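Local coordinates for methylenetetrahydrofolate--tRNA-(uracil-5-)-methyltransferase TrmFO (Thermus thermophilus, PDB 3G5S), which catalyses the folate- and FAD-dependent methylation of uridine 54 in tRNA to 5-methyluridine, at residues A16-T19 against L20-L23; A353-N356 against A357-A361; A69-R72 against R73-S76. One frame throughout, in Å; residues are numbered along the deposited sequence.

Overall arrangement
Contacts 1 and 2 are one-turn packings along single helices; contact 3 runs over the C-terminal end of helix 63-74. The first two are buried and touch each other: helix 11-22, the helix of a beta-alpha-beta unit, lies against helix 343-361, so that leucines of 16-23 meet leucine and alanines of 353-361. Contact 3 is only partly buried and stands about 17 Å from contact 2, centre to centre. It meets contact 1 through the Arg22 guanidinium. The chemistry follows the place: small apolar residues face the parallel sheet in contact 2, an arginine lies over an indole in contact 1, and contact 3 combines a glycine helix end with outward-reaching arginines.

Contact 1: A16-T19 against L20-L23; sequences AAWT and LLRL
Arg22 folds back over Trp18, one turn earlier on helix 11-22. Its backbone N donates to Trp18 O at 2.9 Å, the usual helical bond, and CB sits 3.4 Å from the same Trp18 O. CG then moves over one face of the indole, making a CH-pi contact 3.9 Å from the centroid of the five-membered ring and 17° off its normal. CD follows along the pyrrole side, 3.4 Å from Trp18 NE1. Here the chain bends (chi3 -85°), and NE comes back to within 3.5 Å of Trp18 CD1. The guanidinium plane is turned 24° from the ring, and the two side chains cross at about a right angle. At the tip, NH2 donates to a water whose oxygen lies in the guanidinium plane, 2.7 Å from Arg22 NH2. That water in turn donates to Thr19 OG1 at 2.8 Å. Thr19 OG1 is also bonded to Glu15 O, and Arg22 NH2 to Ala74 O at the end of helix 63-74. Leu21 CD1 brushes Trp18 CE3 at 4.3 Å on the benzene side of the indole, which packs further against Arg107 and Leu108 of helix 97-109. An alanine in place of Arg22 would strip the aliphatic chain from the indole face and is likely to leave the bridging water and Ala74 O without their guanidinium donor. One side chain thus plays two parts: its CG lies over the pyrrole face of the indole and CD runs by NE1, while NH2 holds a water and the backbone carbonyl of Ala74. This joins the last turn of the helix in the beta-alpha-beta unit 4-30 to the end of the neighbouring helix 63-74.

Contact 2: A353-N356 against A357-A361; sequences AGLN and AARKA
In the last two turns of helix 343-361, which follows the edge strand 331-333 of the parallel sheet, Leu355 and Arg359 lie side by side and point the same way. Leu355 CD1 meets the bend of the arginine at CD, 4.0 Å away. With chi1 at -69° Arg359 CG is anti to its carbonyl carbon, a position that brings it within 3.2 Å of Leu355 O, the carbonyl that also accepts Arg359 N at 2.9 Å. A turn about chi3 (59°) then lifts the guanidinium off the helix, toward Pro365 O, bonded to NE, and Asn432 O, bonded to NH2. The Asn356 and Arg359 side chains cross at a slant, Asn356 OD1 4.1 Å from Arg359 CD. The Asn356 amide is nearly perpendicular to the guanidinium, 74° between planes, and is held by Val367 N at OD1 and Thr322 O at ND2. On the sheet side the residues are alanines, and Ala357 CB is 3.3 Å from Ala353 O. Ala353 and Ala357 press on Tyr332 of strand 331-333 and Val130 of strand 129-131, while Ala358 faces Leu20 of helix 11-22 and Leu23 just beyond its end.

Contact 3: A69-R72 against R73-S76; sequences AEMR and RAGS
Arg73 CG passes 3.2 Å from Ala69 O as the arginine reaches back along helix 63-74, near its end. Arg73 and Met71 bury more surface here than any other residues, with Arg72 beside them. The bend at chi2 (-83°) sends the rest of the Arg73 chain outward. There a water bridges the two residues, donating to Ala69 O at 2.8 Å and accepting a weak bond from Arg73 NE at 3.2 Å. Ala69 O is thus gripped twice, by that water and by the helical Arg73 N. The arginine tip goes on to Ser425 OG on helix 409-429. Met71, a selenomethionine here, works inward. Its CB lies against Ser76 CB at 3.8 Å, and its doubly bent chain carries CE round to Ala74 CB at 4.0 Å. Phe351 of helix 343-361 and Phe424 of helix 409-429 pack against the same side chain. Arg72 runs extended away from the turn to a salt bridge with Asp83. Its backbone O serves as the acceptor for Gly75 N, 3.0 Å away and well above the carbonyl plane. Ser76 N closes the outer loop on Met71 O at 3.0 Å, a nearly straight bond of 165°. The chain turns within that loop at Gly75, whose backbone angles (phi 81°) would press a CB against the carbonyl O of Ala74, which calls for glycine. Ser76 is the N-cap of helix 77-84: its OG, paired also with Glu15 OE1, caps Met79 N. The arrangement is a Schellman motif followed directly by a serine N-cap, a compact way to end helix 63-74 and start helix 77-84.

Contact 1: A16-T19 against L20-L23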
loop_
_atom_site.group_PDB
_atom_site.type_symbol
_atom_site.label_atom_id
_atom_site.label_comp_id
_atom_site.label_asym_id
_atom_site.label_seq_id
_atom_site.Cartn_x
_atom_site.Cartn_y
_atom_site.Cartn_z
ATOM N N ALA A 16 3.633 -14.859 -6.219
ATOM C CA ALA A 16 2.618 -15.278 -7.178
ATOM C C ALA A 16 3.038 -16.578 -7.863
ATOM O O ALA A 16 2.249 -17.526 -7.968
ATOM C CB ALA A 16 2.366 -14.187 -8.210
ATOM N N ALA A 17 4.285 -16.620 -8.331
ATOM C CA ALA A 17 4.813 -17.814 -8.980
ATOM C C ALA A 17 4.746 -19.015 -8.046
ATOM O O ALA A 17 4.321 -20.093 -8.447
ATOM C CB ALA A 17 6.240 -17.579 -9.456
ATOM N N TRP A 18 5.160 -18.834 -6.798
ATOM C CA TRP A 18 5.160 -19.952 -5.867
ATOM C C TRP A 18 3.749 -20.492 -5.654
ATOM O O TRP A 18 3.543 -21.704 -5.536
ATOM C CB TRP A 18 5.767 -19.513 -4.538
ATOM C CG TRP A 18 6.062 -20.639 -3.608
ATOM C CD1 TRP A 18 5.513 -20.854 -2.379
ATOM C CD2 TRP A 18 7.007 -21.696 -3.818
ATOM N NE1 TRP A 18 6.050 -21.989 -1.814
ATOM C CE2 TRP A 18 6.970 -22.523 -2.678
ATOM C CE3 TRP A 18 7.873 -22.028 -4.868
ATOM C CZ2 TRP A 18 7.769 -23.660 -2.558
ATOM C CZ3 TRP A 18 8.667 -23.154 -4.744
ATOM C CH2 TRP A 18 8.609 -23.957 -3.599
ATOM N N THR A 19 2.775 -19.594 -5.590
ATOM C CA THR A 19 1.398 -20.005 -5.365
ATOM C C THR A 19 0.885 -20.857 -6.528
ATOM O O THR A 19 0.276 -21.913 -6.332
ATOM C CB THR A 19 0.489 -18.778 -5.157
ATOM O OG1 THR A 19 1.059 -17.914 -4.165
ATOM C CG2 THR A 19 -0.893 -19.203 -4.700
ATOM N N LEU A 20 1.144 -20.390 -7.743
ATOM C CA LEU A 20 0.795 -21.144 -8.932
ATOM C C LEU A 20 1.451 -22.527 -8.917
ATOM O O LEU A 20 0.790 -23.545 -9.145
ATOM C CB LEU A 20 1.219 -20.351 -10.162
ATOM C CG LEU A 20 0.285 -19.197 -10.532
ATOM C CD1 LEU A 20 1.052 -18.016 -11.112
ATOM C CD2 LEU A 20 -0.770 -19.674 -11.508
ATOM N N LEU A 21 2.749 -22.561 -8.642
ATOM C CA LEU A 21 3.496 -23.811 -8.653
ATOM C C LEU A 21 2.959 -24.797 -7.616
ATOM O O LEU A 21 2.838 -25.993 -7.891
ATOM C CB LEU A 21 4.987 -23.545 -8.435
ATOM C CG LEU A 21 5.663 -22.704 -9.523
ATOM C CD1 LEU A 21 7.040 -22.238 -9.075
ATOM C CD2 LEU A 21 5.751 -23.480 -10.836
ATOM N N ARG A 22 2.634 -24.288 -6.427
ATOM C CA ARG A 22 2.098 -25.113 -5.339
ATOM C C ARG A 22 0.791 -25.778 -5.733
ATOM O O ARG A 22 0.473 -26.872 -5.258
ATOM C CB ARG A 22 1.855 -24.276 -4.068
ATOM C CG ARG A 22 3.100 -23.686 -3.438
ATOM C CD ARG A 22 2.861 -23.286 -2.002
ATOM N NE ARG A 22 2.286 -21.956 -1.792
ATOM C CZ ARG A 22 1.417 -21.685 -0.816
ATOM N NH1 ARG A 22 0.991 -22.661 -0.034
ATOM N NH2 ARG A 22 0.943 -20.462 -0.642
ATOM N N LEU A 23 0.022 -25.091 -6.571
ATOM C CA LEU A 23 -1.253 -25.606 -7.051
ATOM C C LEU A 23 -1.107 -26.413 -8.345
ATOM O O LEU A 23 -2.100 -26.794 -8.965
ATOM C CB LEU A 23 -2.262 -24.464 -7.213
ATOM C CG LEU A 23 -2.706 -23.855 -5.873
ATOM C CD1 LEU A 23 -3.437 -22.548 -6.107
ATOM C CD2 LEU A 23 -3.564 -24.826 -5.077
HETATM O O HOH W 1 2.566 -18.965 -2.114
#

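Contact 2: A353-N356 against A357-A361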
loop_
_atom_site.group_PDB
_atom_site.type_symbol
_atom_site.label_atom_id
_atom_site.label_comp_id
_atom_site.label_asym_id
_atom_site.label_seq_id
_atom_site.Cartn_x
_atom_site.Cartn_y
_atom_site.Cartn_z
ATOM N N ALA A 353 -3.025 -12.890 -6.135
ATOM C CA ALA A 353 -3.065 -12.859 -7.594
ATOM C C ALA A 353 -2.691 -14.216 -8.170
ATOM O O ALA A 353 -3.334 -14.697 -9.102
ATOM C CB ALA A 353 -2.151 -11.771 -8.131
ATOM N N GLY A 354 -1.656 -14.838 -7.617
ATOM C CA GLY A 354 -1.254 -16.163 -8.052
ATOM C C GLY A 354 -2.331 -17.202 -7.794
ATOM O O GLY A 354 -2.572 -18.082 -8.620
ATOM N N LEU A 355 -2.977 -17.109 -6.636
ATOM C CA LEU A 355 -4.064 -18.011 -6.298
ATOM C C LEU A 355 -5.194 -17.894 -7.317
ATOM O O LEU A 355 -5.707 -18.899 -7.812
ATOM C CB LEU A 355 -4.576 -17.705 -4.888
ATOM C CG LEU A 355 -5.812 -18.481 -4.425
ATOM C CD1 LEU A 355 -5.608 -19.997 -4.472
ATOM C CD2 LEU A 355 -6.173 -18.032 -3.019
ATOM N N ASN A 356 -5.587 -16.665 -7.623
ATOM C CA ASN A 356 -6.684 -16.471 -8.555
ATOM C C ASN A 356 -6.332 -16.824 -9.993
ATOM O O ASN A 356 -7.162 -17.366 -10.717
ATOM C CB ASN A 356 -7.289 -15.081 -8.410
ATOM C CG ASN A 356 -8.164 -14.986 -7.176
ATOM O OD1 ASN A 356 -8.790 -15.976 -6.787
ATOM N ND2 ASN A 356 -8.206 -13.815 -6.550
ATOM N N ALA A 357 -5.096 -16.551 -10.392
ATOM C CA ALA A 357 -4.616 -16.971 -11.705
ATOM C C ALA A 357 -4.593 -18.501 -11.813
ATOM O O ALA A 357 -4.967 -19.062 -12.845
ATOM C CB ALA A 357 -3.238 -16.394 -11.963
ATOM N N ALA A 358 -4.159 -19.168 -10.744
ATOM C CA ALA A 358 -4.134 -20.625 -10.717
ATOM C C ALA A 358 -5.552 -21.158 -10.837
ATOM O O ALA A 358 -5.829 -22.095 -11.596
ATOM C CB ALA A 358 -3.489 -21.117 -9.435
ATOM N N ARG A 359 -6.459 -20.570 -10.066
ATOM C CA ARG A 359 -7.855 -20.977 -10.135
ATOM C C ARG A 359 -8.441 -20.777 -11.531
ATOM O O ARG A 359 -9.146 -21.638 -12.058
ATOM C CB ARG A 359 -8.679 -20.279 -9.047
ATOM C CG ARG A 359 -8.320 -20.790 -7.644
ATOM C CD ARG A 359 -9.042 -20.016 -6.532
ATOM N NE ARG A 359 -10.493 -20.095 -6.656
ATOM C CZ ARG A 359 -11.233 -21.111 -6.221
ATOM N NH1 ARG A 359 -12.543 -21.094 -6.406
ATOM N NH2 ARG A 359 -10.671 -22.142 -5.601
ATOM N N LYS A 360 -8.105 -19.653 -12.160
ATOM C CA LYS A 360 -8.537 -19.387 -13.542
ATOM C C LYS A 360 -8.059 -20.476 -14.506
ATOM O O LYS A 360 -8.805 -20.941 -15.391
ATOM C CB LYS A 360 -7.965 -18.043 -14.002
ATOM C CG LYS A 360 -8.605 -17.497 -15.271
ATOM C CD LYS A 360 -10.078 -17.203 -15.030
ATOM C CE LYS A 360 -10.528 -15.938 -15.755
ATOM N NZ LYS A 360 -10.933 -16.130 -17.168
ATOM N N ALA A 361 -6.803 -20.860 -14.332
ATOM C CA ALA A 361 -6.195 -21.909 -15.145
ATOM C C ALA A 361 -6.944 -23.236 -14.976
ATOM O O ALA A 361 -6.986 -24.057 -15.897
ATOM C CB ALA A 361 -4.728 -22.073 -14.810
#

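Contact 3: A69-R72 against R73-S76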
loop_
_atom_site.group_PDB
_atom_site.type_symbol
_atom_site.label_atom_id
_atom_site.label_comp_id
_atom_site.label_asym_id
_atom_site.label_seq_id
_atom_site.Cartn_x
_atom_site.Cartn_y
_atom_site.Cartn_z
ATOM N N ALA A 69 1.526 -13.180 10.080
ATOM C CA ALA A 69 0.917 -14.408 10.578
ATOM C C ALA A 69 -0.011 -15.041 9.543
ATOM O O ALA A 69 -0.018 -16.264 9.371
ATOM C CB ALA A 69 0.175 -14.150 11.889
ATOM N N GLU A 70 -0.792 -14.213 8.858
ATOM C CA GLU A 70 -1.664 -14.713 7.803
ATOM C C GLU A 70 -0.846 -15.381 6.715
ATOM O O GLU A 70 -1.192 -16.453 6.233
ATOM C CB GLU A 70 -2.487 -13.566 7.201
ATOM C CG GLU A 70 -3.538 -13.013 8.145
ATOM C CD GLU A 70 -4.265 -11.775 7.631
ATOM O OE1 GLU A 70 -3.951 -11.246 6.529
ATOM O OE2 GLU A 70 -5.170 -11.319 8.375
HETATM N N MSE A 71 0.236 -14.732 6.306
HETATM C CA MSE A 71 1.051 -15.276 5.230
HETATM C C MSE A 71 1.749 -16.584 5.631
HETATM O O MSE A 71 1.910 -17.467 4.792
HETATM C CB MSE A 71 2.005 -14.214 4.692
HETATM C CG MSE A 71 1.282 -13.162 3.845
HETATM SE SE MSE A 71 0.362 -13.943 2.292
HETATM C CE MSE A 71 -1.410 -14.108 3.076
ATOM N N ARG A 72 2.139 -16.734 6.900
ATOM C CA ARG A 72 2.633 -18.032 7.348
ATOM C C ARG A 72 1.553 -19.092 7.216
ATOM O O ARG A 72 1.817 -20.203 6.759
ATOM C CB ARG A 72 3.107 -17.986 8.797
ATOM C CG ARG A 72 4.384 -17.213 9.017
ATOM C CD ARG A 72 4.984 -17.525 10.391
ATOM N NE ARG A 72 6.170 -16.720 10.636
ATOM C CZ ARG A 72 6.167 -15.529 11.224
ATOM N NH1 ARG A 72 5.033 -15.009 11.687
ATOM N NH2 ARG A 72 7.305 -14.865 11.353
ATOM N N ARG A 73 0.339 -18.766 7.643
ATOM C CA ARG A 73 -0.750 -19.727 7.566
ATOM C C ARG A 73 -1.002 -20.122 6.116
ATOM O O ARG A 73 -1.369 -21.261 5.842
ATOM C CB ARG A 73 -2.024 -19.161 8.199
ATOM C CG ARG A 73 -1.921 -18.812 9.682
ATOM C CD ARG A 73 -2.116 -20.007 10.589
ATOM N NE ARG A 73 -2.011 -19.666 12.012
ATOM C CZ ARG A 73 -3.048 -19.529 12.837
ATOM N NH1 ARG A 73 -4.285 -19.686 12.387
ATOM N NH2 ARG A 73 -2.850 -19.238 14.118
ATOM N N ALA A 74 -0.803 -19.177 5.196
ATOM C CA ALA A 74 -1.003 -19.436 3.775
ATOM C C ALA A 74 0.126 -20.249 3.143
ATOM O O ALA A 74 -0.014 -20.711 2.018
ATOM C CB ALA A 74 -1.184 -18.120 3.023
ATOM N N GLY A 75 1.248 -20.410 3.841
ATOM C CA GLY A 75 2.394 -21.106 3.276
ATOM C C GLY A 75 3.259 -20.251 2.357
ATOM O O GLY A 75 3.882 -20.752 1.423
ATOM N N SER A 76 3.296 -18.949 2.618
ATOM C CA SER A 76 4.091 -17.997 1.844
ATOM C C SER A 76 5.578 -18.349 1.776
ATOM O O SER A 76 6.222 -18.594 2.806
ATOM C CB SER A 76 3.918 -16.607 2.478
ATOM O OG SER A 76 4.950 -15.704 2.126
HETATM O O HOH W 2 0.510 -17.737 11.737
#